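Local atomic coordinates of uncharacterized protein (Bacteroides ovatus CL02T12C04, PDB entry 6PTM), a protein that probably acts as an exo-carrageenase of glycoside hydrolase family 42, trimming sugar units from the ends of carrageenan chains. Residues G287-N292 with K390-I395; E419-D424 with P462-F467; E449-Y454 with T497-T502. All blocks are in the same frame, centred on the assembly; numbering follows the deposited sequence.

Overall arrangement
All three contacts belong to the (beta/alpha)8 barrel of the catalytic domain, as expected for a family 42 glycoside hydrolase. Interaction 1 pairs strands 288-292 and 391-394, the fourth and fifth of the barrel; interaction 2 pairs the sixth and seventh, 421-423 and 466-471. Their centres lie about 10 Å apart, and they touch where Thr391 N meets Glu419 OE1, so the barrel wall runs on from one to the other. Interaction 3, its centre about 10 Å from that of interaction 2 and about 18 Å from that of interaction 1, lies in the outer layer, between helix 448-460 and the end of helix 486-498. Interaction 1 closes before the others begin; interactions 2 and 3 interleave along the chain.

Interaction 1 (G287-N292 with K390-I395); sequences GYMLCN and KTHIKI
Tyr288 and Thr391 pair in the parallel beta sheet formed by the fourth and fifth strands of a (beta/alpha)8 barrel. Four backbone bonds join the strands: Tyr288 N to Lys390 O, His392 N to Tyr288 O, Leu290 N to His392 O at 2.8 Å, and Lys394 N to Cys291 O at 3.0 Å. Between the last two the register slips by one residue, a beta bulge that brings Asn292, rather than Cys291, opposite Lys394. Gly287 suits its place because its phi is positive and a CB would collide with Lys390 O.

Apolar packing differs on the two faces. Outward, Leu290 CD1 lies 4.0 Å from Thr391 CB and Leu290 CB 4.2 Å from Ile393 CG1, joining branched side chains, which helix 358-385 covers. On the inner face, Met289 crosses His392 at about a right angle, its CG 3.6 Å from His392 CE1. The methionine chain then bends at chi2 and chi3, setting Met289 SD 3.7 Å from Lys394 CB.

Polar side chains complete the inner face. With CG between its backbone N and carbonyl carbon (chi1 50°), the His392 ring is turned back toward the neighbouring strand, where Tyr288 O lies over one face and NE2 bonds to Leu286 O. Lys394 suits the barrel interior because its long chain carries the ammonium to Glu470, a salt bridge, and to Asn292 beside it. There Lys394 NZ meets Asn292 OD1 at 2.8 Å, tilted 31° from the carbonyl plane.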
loop_
_atom_site.group_PDB
_atom_site.type_symbol
_atom_site.label_atom_id
_atom_site.label_comp_id
_atom_site.label_asym_id
_atom_site.label_seq_id
_atom_site.Cartn_x
_atom_site.Cartn_y
_atom_site.Cartn_z
ATOM N N GLY A 287 -1.741 -4.805 -15.240
ATOM C CA GLY A 287 -0.403 -4.320 -15.554
ATOM C C GLY A 287 0.668 -5.379 -15.414
ATOM O O GLY A 287 0.349 -6.609 -15.249
ATOM N N TYR A 288 1.899 -4.902 -15.585
ATOM C CA TYR A 288 3.154 -5.674 -15.524
ATOM C C TYR A 288 3.903 -5.274 -14.253
ATOM O O TYR A 288 4.315 -4.098 -14.070
ATOM C CB TYR A 288 3.997 -5.412 -16.774
ATOM C CG TYR A 288 3.376 -5.835 -18.077
ATOM C CD1 TYR A 288 2.391 -5.056 -18.681
ATOM C CD2 TYR A 288 3.834 -6.953 -18.759
ATOM C CE1 TYR A 288 1.833 -5.416 -19.896
ATOM C CE2 TYR A 288 3.287 -7.325 -19.982
ATOM C CZ TYR A 288 2.285 -6.552 -20.549
ATOM O OH TYR A 288 1.743 -6.856 -21.758
ATOM N N MET A 289 4.069 -6.251 -13.372
ATOM C CA MET A 289 4.693 -6.056 -12.042
ATOM C C MET A 289 6.194 -6.302 -12.188
ATOM O O MET A 289 6.576 -7.460 -12.456
ATOM C CB MET A 289 4.046 -7.041 -11.070
ATOM C CG MET A 289 4.099 -6.610 -9.628
ATOM S SD MET A 289 5.709 -6.832 -8.927
ATOM C CE MET A 289 6.044 -8.580 -9.145
ATOM N N LEU A 290 7.015 -5.257 -12.107
ATOM C CA LEU A 290 8.392 -5.317 -12.652
ATOM C C LEU A 290 9.346 -5.983 -11.654
ATOM O O LEU A 290 10.361 -6.494 -12.122
ATOM C CB LEU A 290 8.909 -3.929 -13.041
ATOM C CG LEU A 290 8.107 -3.209 -14.119
ATOM C CD1 LEU A 290 8.691 -1.833 -14.400
ATOM C CD2 LEU A 290 8.008 -4.032 -15.392
ATOM N N CYS A 291 9.033 -6.001 -10.355
ATOM C CA CYS A 291 9.841 -6.733 -9.361
ATOM C C CYS A 291 9.070 -6.842 -8.038
ATOM O O CYS A 291 8.441 -5.840 -7.611
ATOM C CB CYS A 291 11.173 -6.026 -9.107
ATOM S SG CYS A 291 12.375 -7.041 -8.199
ATOM N N ASN A 292 9.208 -8.002 -7.401
ATOM C CA ASN A 292 8.809 -8.331 -6.010
ATOM C C ASN A 292 9.779 -7.699 -4.985
ATOM O O ASN A 292 10.920 -8.175 -4.900
ATOM C CB ASN A 292 8.838 -9.856 -5.874
ATOM C CG ASN A 292 8.295 -10.347 -4.557
ATOM O OD1 ASN A 292 7.117 -10.741 -4.428
ATOM N ND2 ASN A 292 9.160 -10.329 -3.578
ATOM N N LYS A 390 0.620 -1.113 -18.753
ATOM C CA LYS A 390 0.718 -0.349 -17.500
ATOM C C LYS A 390 1.685 -1.122 -16.605
ATOM O O LYS A 390 1.546 -2.345 -16.509
ATOM C CB LYS A 390 -0.679 -0.137 -16.932
ATOM C CG LYS A 390 -1.680 0.565 -17.839
ATOM C CD LYS A 390 -2.659 1.310 -16.947
ATOM C CE LYS A 390 -4.046 1.618 -17.462
ATOM N NZ LYS A 390 -4.287 1.266 -18.861
ATOM N N THR A 391 2.655 -0.432 -16.021
ATOM C CA THR A 391 3.648 -1.064 -15.145
ATOM C C THR A 391 3.445 -0.577 -13.719
ATOM O O THR A 391 2.975 0.561 -13.500
ATOM C CB THR A 391 5.075 -0.841 -15.649
ATOM O OG1 THR A 391 5.416 0.544 -15.525
ATOM C CG2 THR A 391 5.235 -1.309 -17.080
ATOM N N HIS A 392 3.911 -1.414 -12.808
ATOM C CA HIS A 392 4.055 -1.096 -11.384
ATOM C C HIS A 392 5.108 -2.001 -10.788
ATOM O O HIS A 392 5.554 -2.957 -11.436
ATOM C CB HIS A 392 2.692 -1.217 -10.672
ATOM C CG HIS A 392 1.986 -2.495 -10.942
ATOM N ND1 HIS A 392 2.002 -3.551 -10.047
ATOM C CD2 HIS A 392 1.210 -2.870 -11.978
ATOM C CE1 HIS A 392 1.280 -4.536 -10.537
ATOM N NE2 HIS A 392 0.762 -4.137 -11.735
ATOM N N ILE A 393 5.422 -1.709 -9.540
ATOM C CA ILE A 393 6.489 -2.382 -8.769
ATOM C C ILE A 393 5.918 -2.731 -7.389
ATOM O O ILE A 393 5.230 -1.865 -6.781
ATOM C CB ILE A 393 7.712 -1.444 -8.715
ATOM C CG1 ILE A 393 8.155 -1.002 -10.115
ATOM C CG2 ILE A 393 8.860 -2.060 -7.938
ATOM C CD1 ILE A 393 9.024 0.269 -10.089
ATOM N N LYS A 394 6.201 -3.939 -6.893
ATOM C CA LYS A 394 5.736 -4.335 -5.535
ATOM C C LYS A 394 6.682 -3.705 -4.501
ATOM O O LYS A 394 7.534 -4.399 -3.905
ATOM C CB LYS A 394 5.622 -5.847 -5.413
ATOM C CG LYS A 394 5.109 -6.300 -4.049
ATOM C CD LYS A 394 5.225 -7.760 -3.817
ATOM C CE LYS A 394 4.367 -8.574 -4.778
ATOM N NZ LYS A 394 4.401 -10.027 -4.452
ATOM N N ILE A 395 6.553 -2.394 -4.337
ATOM C CA ILE A 395 7.444 -1.598 -3.453
ATOM C C ILE A 395 6.994 -1.798 -2.010
ATOM O O ILE A 395 5.790 -1.690 -1.751
ATOM C CB ILE A 395 7.411 -0.112 -3.828
ATOM C CG1 ILE A 395 7.989 0.128 -5.224
ATOM C CG2 ILE A 395 8.115 0.697 -2.761
ATOM C CD1 ILE A 395 7.600 1.482 -5.768
#

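Interaction 2 (E419-D424 with P462-F467); sequences EIIGND and PDKVMF
Ile421 spreads its branches over Lys464, just before the facing strand, and Met466 on it: Ile421 CG1 lies 3.9 Å from Lys464 CB, crossing that chain at about a right angle, while Ile421 CB meets Met466 CG at 4.0 Å. Its CG1 is anti to the carbonyl carbon (chi1 -56°), which sends this longer branch toward Lys464 and leaves CG2 for the methionine. Met457 and Lys458 of helix 448-460 pack on it too, a place suited to a branched apolar residue. Cutting this side chain back to an alanine is likely to leave a gap between Lys464, Met466 and that helix, with the methionine chain freer to turn.

Two good backbone bonds hold the strands in parallel register, Ile421 N to Val465 O at 2.9 Å and Phe467 N to Ile421 O at 2.8 Å. Beyond them the pairing fades: Asn423 N to Phe467 O is weak, and at the opposite end a water takes over, donating to Glu419 O and accepting from Val465 N.

Lys464 runs extended past the Glu419 carbonyl, its CG 3.3 Å from Glu419 O, and delivers its NZ to the carbonyl oxygens of Thr415, Arg416 and Ser418, acceptors at the end of helix 411-417 and just beyond that suit an ammonium. Asn423 crosses Met466, its ND2 3.6 Å from Met466 CG, while its OD1 accepts from Tyr454 OH and Ala425 N. Ile420 and Phe467 lie side by side, pointing the same way, with Ile420 CG2 3.7 Å from Phe467 CB; the phenyl ring continues onward to Phe226 and His392.

Two neighbouring parallel strands joined through an intervening helix make a beta-alpha-beta crossover, here the sixth and seventh strands of the (beta/alpha)8 barrel.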
loop_
_atom_site.group_PDB
_atom_site.type_symbol
_atom_site.label_atom_id
_atom_site.label_comp_id
_atom_site.label_asym_id
_atom_site.label_seq_id
_atom_site.Cartn_x
_atom_site.Cartn_y
_atom_site.Cartn_z
ATOM N N GLU A 419 2.364 3.507 -14.267
ATOM C CA GLU A 419 0.963 3.744 -14.702
ATOM C C GLU A 419 -0.003 3.352 -13.572
ATOM O O GLU A 419 -1.077 3.921 -13.512
ATOM C CB GLU A 419 0.674 3.048 -16.031
ATOM C CG GLU A 419 1.508 3.577 -17.179
ATOM C CD GLU A 419 2.997 3.264 -17.164
ATOM O OE1 GLU A 419 3.407 2.223 -16.617
ATOM O OE2 GLU A 419 3.741 4.075 -17.710
ATOM N N ILE A 420 0.359 2.330 -12.790
ATOM C CA ILE A 420 -0.439 1.831 -11.630
ATOM C C ILE A 420 0.441 1.986 -10.376
ATOM O O ILE A 420 1.616 1.703 -10.485
ATOM C CB ILE A 420 -0.874 0.365 -11.862
ATOM C CG1 ILE A 420 -1.906 0.209 -12.984
ATOM C CG2 ILE A 420 -1.345 -0.287 -10.575
ATOM C CD1 ILE A 420 -2.137 -1.211 -13.415
ATOM N N ILE A 421 -0.112 2.458 -9.259
ATOM C CA ILE A 421 0.653 2.596 -7.990
ATOM C C ILE A 421 0.770 1.203 -7.386
ATOM O O ILE A 421 -0.223 0.693 -6.875
ATOM C CB ILE A 421 0.006 3.607 -7.040
ATOM C CG1 ILE A 421 -0.158 4.964 -7.717
ATOM C CG2 ILE A 421 0.817 3.722 -5.772
ATOM C CD1 ILE A 421 -0.998 5.923 -6.925
ATOM N N GLY A 422 1.947 0.601 -7.501
ATOM C CA GLY A 422 2.237 -0.702 -6.891
ATOM C C GLY A 422 2.775 -0.531 -5.490
ATOM O O GLY A 422 3.470 0.503 -5.224
ATOM N N ASN A 423 2.481 -1.520 -4.642
ATOM C CA ASN A 423 3.072 -1.678 -3.292
ATOM C C ASN A 423 2.629 -3.023 -2.714
ATOM O O ASN A 423 1.768 -3.648 -3.287
ATOM C CB ASN A 423 2.653 -0.566 -2.331
ATOM C CG ASN A 423 1.153 -0.443 -2.184
ATOM O OD1 ASN A 423 0.547 -1.161 -1.388
ATOM N ND2 ASN A 423 0.530 0.431 -2.932
ATOM N N ASP A 424 3.181 -3.390 -1.562
ATOM C CA ASP A 424 2.683 -4.514 -0.714
ATOM C C ASP A 424 2.653 -3.992 0.721
ATOM O O ASP A 424 3.325 -4.549 1.593
ATOM C CB ASP A 424 3.444 -5.808 -0.986
ATOM C CG ASP A 424 4.844 -5.882 -0.420
ATOM O OD1 ASP A 424 5.493 -4.838 -0.322
ATOM O OD2 ASP A 424 5.271 -7.003 -0.096
ATOM N N PRO A 462 -2.152 11.453 -8.268
ATOM C CA PRO A 462 -3.546 11.328 -7.828
ATOM C C PRO A 462 -4.465 10.533 -8.767
ATOM O O PRO A 462 -5.537 10.127 -8.282
ATOM C CB PRO A 462 -4.027 12.789 -7.690
ATOM C CG PRO A 462 -3.107 13.558 -8.585
ATOM C CD PRO A 462 -1.774 12.834 -8.590
ATOM N N ASP A 463 -4.070 10.275 -10.025
ATOM C CA ASP A 463 -5.028 9.827 -11.075
ATOM C C ASP A 463 -4.726 8.407 -11.568
ATOM O O ASP A 463 -4.955 8.106 -12.767
ATOM C CB ASP A 463 -5.055 10.844 -12.229
ATOM C CG ASP A 463 -5.521 12.219 -11.758
ATOM O OD1 ASP A 463 -6.240 12.289 -10.731
ATOM O OD2 ASP A 463 -5.128 13.213 -12.385
ATOM N N LYS A 464 -4.314 7.546 -10.663
ATOM C CA LYS A 464 -3.891 6.156 -10.942
ATOM C C LYS A 464 -4.574 5.183 -9.995
ATOM O O LYS A 464 -4.830 5.514 -8.827
ATOM C CB LYS A 464 -2.376 5.986 -10.803
ATOM C CG LYS A 464 -1.572 6.767 -11.820
ATOM C CD LYS A 464 -0.072 6.724 -11.526
ATOM C CE LYS A 464 0.714 7.613 -12.453
ATOM N NZ LYS A 464 2.125 7.653 -12.040
ATOM N N VAL A 465 -4.914 4.029 -10.543
ATOM C CA VAL A 465 -5.304 2.838 -9.769
ATOM C C VAL A 465 -4.137 2.495 -8.839
ATOM O O VAL A 465 -2.974 2.577 -9.231
ATOM C CB VAL A 465 -5.689 1.721 -10.741
ATOM C CG1 VAL A 465 -5.625 0.312 -10.161
ATOM C CG2 VAL A 465 -7.061 2.021 -11.314
ATOM N N MET A 466 -4.467 2.079 -7.634
ATOM C CA MET A 466 -3.479 1.544 -6.690
ATOM C C MET A 466 -3.719 0.041 -6.490
ATOM O O MET A 466 -4.822 -0.372 -6.080
ATOM C CB MET A 466 -3.522 2.291 -5.358
ATOM C CG MET A 466 -2.449 1.777 -4.405
ATOM S SD MET A 466 -2.702 2.377 -2.704
ATOM C CE MET A 466 -2.293 4.107 -2.949
ATOM N N PHE A 467 -2.667 -0.749 -6.700
ATOM C CA PHE A 467 -2.724 -2.228 -6.681
ATOM C C PHE A 467 -1.722 -2.750 -5.658
ATOM O O PHE A 467 -0.525 -2.653 -5.905
ATOM C CB PHE A 467 -2.447 -2.785 -8.079
ATOM C CG PHE A 467 -2.686 -4.267 -8.226
ATOM C CD1 PHE A 467 -3.348 -5.013 -7.263
ATOM C CD2 PHE A 467 -2.242 -4.919 -9.361
ATOM C CE1 PHE A 467 -3.557 -6.373 -7.436
ATOM C CE2 PHE A 467 -2.481 -6.269 -9.546
ATOM C CZ PHE A 467 -3.108 -7.001 -8.569
HETATM O O HOH W 1 -3.891 3.263 -13.139
#

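Interaction 3 (E449-Y454 with T497-T502); sequences EICMAY and TIHGLT
His499 holds CG anti to its carbonyl carbon (chi1 -72°), carrying the imidazole against the turn of helix 448-460 that contains Cys451; a similar chi1 of -81° turns the Tyr454 ring toward Leu501. The backbone itself places Tyr454 CB 3.6 Å from His499 O. Cys451 CA and SG lie over the same face of the imidazole, each 4.0 Å from the His499 ring centroid, as a CH-pi and a sulfur-aromatic contact. Both ring nitrogens are used: ND1 bonds to Asp455 OD1, and NE2 reaches Glu708 OE1 on the C-terminal antiparallel sheet.

Here two outer helices of the (beta/alpha)8 barrel meet. Helix 486-498 ends in a Schellman motif, with Gly500 N bonded to Thr497 O; at Gly500, whose phi is 128°, any CB would be pressed against the preceding carbonyl oxygen, so glycine fits. Helix 448-460 has a wider pi-type turn, in which Tyr454 N bonds to Glu449 O at 3.1 Å instead of to Ile450 O. That buried carbonyl is left without a polar partner, and Ile450 O lies 3.3 Å from His499 CB.

Leu501 suits the apolar flank of the tyrosine, crossing it obliquely with CB 4.1 Å from Tyr454 CE2. The phenol OH also bonds to Asn468 ND2.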
loop_
_atom_site.group_PDB
_atom_site.type_symbol
_atom_site.label_atom_id
_atom_site.label_comp_id
_atom_site.label_asym_id
_atom_site.label_seq_id
_atom_site.Cartn_x
_atom_site.Cartn_y
_atom_site.Cartn_z
ATOM N N GLU A 449 1.831 2.882 6.951
ATOM C CA GLU A 449 1.932 2.592 5.496
ATOM C C GLU A 449 0.601 2.893 4.777
ATOM O O GLU A 449 0.632 3.628 3.746
ATOM C CB GLU A 449 2.421 1.170 5.295
ATOM C CG GLU A 449 3.826 0.984 5.811
ATOM C CD GLU A 449 4.348 -0.424 5.631
ATOM O OE1 GLU A 449 4.004 -1.075 4.604
ATOM O OE2 GLU A 449 5.059 -0.859 6.534
ATOM N N ILE A 450 -0.541 2.368 5.247
ATOM C CA ILE A 450 -1.841 2.535 4.520
ATOM C C ILE A 450 -2.406 3.961 4.664
ATOM O O ILE A 450 -3.316 4.298 3.887
ATOM C CB ILE A 450 -2.867 1.478 4.941
ATOM C CG1 ILE A 450 -3.197 1.506 6.434
ATOM C CG2 ILE A 450 -2.426 0.090 4.485
ATOM C CD1 ILE A 450 -4.382 0.610 6.781
ATOM N N CYS A 451 -1.966 4.756 5.645
ATOM C CA CYS A 451 -2.369 6.176 5.770
ATOM C C CYS A 451 -1.279 7.082 5.163
ATOM O O CYS A 451 -1.480 7.630 4.078
ATOM C CB CYS A 451 -2.695 6.548 7.203
ATOM S SG CYS A 451 -4.194 5.724 7.811
ATOM N N MET A 452 -0.116 7.168 5.785
ATOM C CA MET A 452 0.901 8.186 5.410
ATOM C C MET A 452 1.592 7.816 4.100
ATOM O O MET A 452 1.655 8.693 3.263
ATOM C CB MET A 452 1.955 8.397 6.489
ATOM C CG MET A 452 2.728 9.646 6.221
ATOM S SD MET A 452 3.863 10.041 7.572
ATOM C CE MET A 452 5.165 8.840 7.301
ATOM N N ALA A 453 2.046 6.582 3.884
ATOM C CA ALA A 453 2.719 6.223 2.603
ATOM C C ALA A 453 1.722 6.305 1.418
ATOM O O ALA A 453 2.102 6.818 0.351
ATOM C CB ALA A 453 3.369 4.870 2.694
ATOM N N TYR A 454 0.492 5.800 1.574
ATOM C CA TYR A 454 -0.592 5.921 0.557
ATOM C C TYR A 454 -0.788 7.412 0.221
ATOM O O TYR A 454 -0.900 7.785 -0.981
ATOM C CB TYR A 454 -1.829 5.152 1.056
ATOM C CG TYR A 454 -1.753 3.656 0.814
ATOM C CD1 TYR A 454 -0.550 3.019 0.505
ATOM C CD2 TYR A 454 -2.884 2.864 0.893
ATOM C CE1 TYR A 454 -0.492 1.657 0.275
ATOM C CE2 TYR A 454 -2.836 1.496 0.673
ATOM C CZ TYR A 454 -1.646 0.895 0.337
ATOM O OH TYR A 454 -1.630 -0.446 0.079
ATOM N N THR A 497 -8.636 1.759 1.536
ATOM C CA THR A 497 -9.410 2.160 0.343
ATOM C C THR A 497 -9.709 3.662 0.397
ATOM O O THR A 497 -9.560 4.331 -0.642
ATOM C CB THR A 497 -10.669 1.305 0.161
ATOM O OG1 THR A 497 -10.241 -0.056 0.116
ATOM C CG2 THR A 497 -11.358 1.722 -1.117
ATOM N N ILE A 498 -10.055 4.190 1.567
ATOM C CA ILE A 498 -10.238 5.658 1.725
ATOM C C ILE A 498 -8.957 6.392 1.265
ATOM O O ILE A 498 -9.078 7.474 0.650
ATOM C CB ILE A 498 -10.661 6.012 3.154
ATOM C CG1 ILE A 498 -12.090 5.518 3.442
ATOM C CG2 ILE A 498 -10.472 7.507 3.417
ATOM C CD1 ILE A 498 -13.180 6.187 2.650
ATOM N N HIS A 499 -7.774 5.828 1.519
ATOM C CA HIS A 499 -6.473 6.467 1.216
ATOM C C HIS A 499 -5.974 6.106 -0.196
ATOM O O HIS A 499 -4.815 6.452 -0.501
ATOM C CB HIS A 499 -5.503 6.135 2.333
ATOM C CG HIS A 499 -5.785 6.851 3.630
ATOM N ND1 HIS A 499 -5.035 7.949 4.037
ATOM C CD2 HIS A 499 -6.725 6.649 4.587
ATOM C CE1 HIS A 499 -5.475 8.375 5.205
ATOM N NE2 HIS A 499 -6.533 7.576 5.578
ATOM N N GLY A 500 -6.759 5.390 -1.007
ATOM C CA GLY A 500 -6.451 5.221 -2.441
ATOM C C GLY A 500 -6.435 3.784 -2.938
ATOM O O GLY A 500 -6.405 3.597 -4.146
ATOM N N LEU A 501 -6.420 2.798 -2.058
ATOM C CA LEU A 501 -6.331 1.390 -2.509
ATOM C C LEU A 501 -7.513 1.026 -3.416
ATOM O O LEU A 501 -8.692 1.215 -3.020
ATOM C CB LEU A 501 -6.298 0.487 -1.287
ATOM C CG LEU A 501 -6.186 -1.007 -1.575
ATOM C CD1 LEU A 501 -4.904 -1.309 -2.362
ATOM C CD2 LEU A 501 -6.206 -1.740 -0.244
ATOM N N THR A 502 -7.199 0.412 -4.555
ATOM C CA THR A 502 -8.204 0.038 -5.581
ATOM C C THR A 502 -8.346 -1.478 -5.658
ATOM O O THR A 502 -9.452 -1.952 -5.865
ATOM C CB THR A 502 -7.891 0.589 -6.978
ATOM O OG1 THR A 502 -7.226 1.849 -6.917
ATOM C CG2 THR A 502 -9.165 0.733 -7.782
#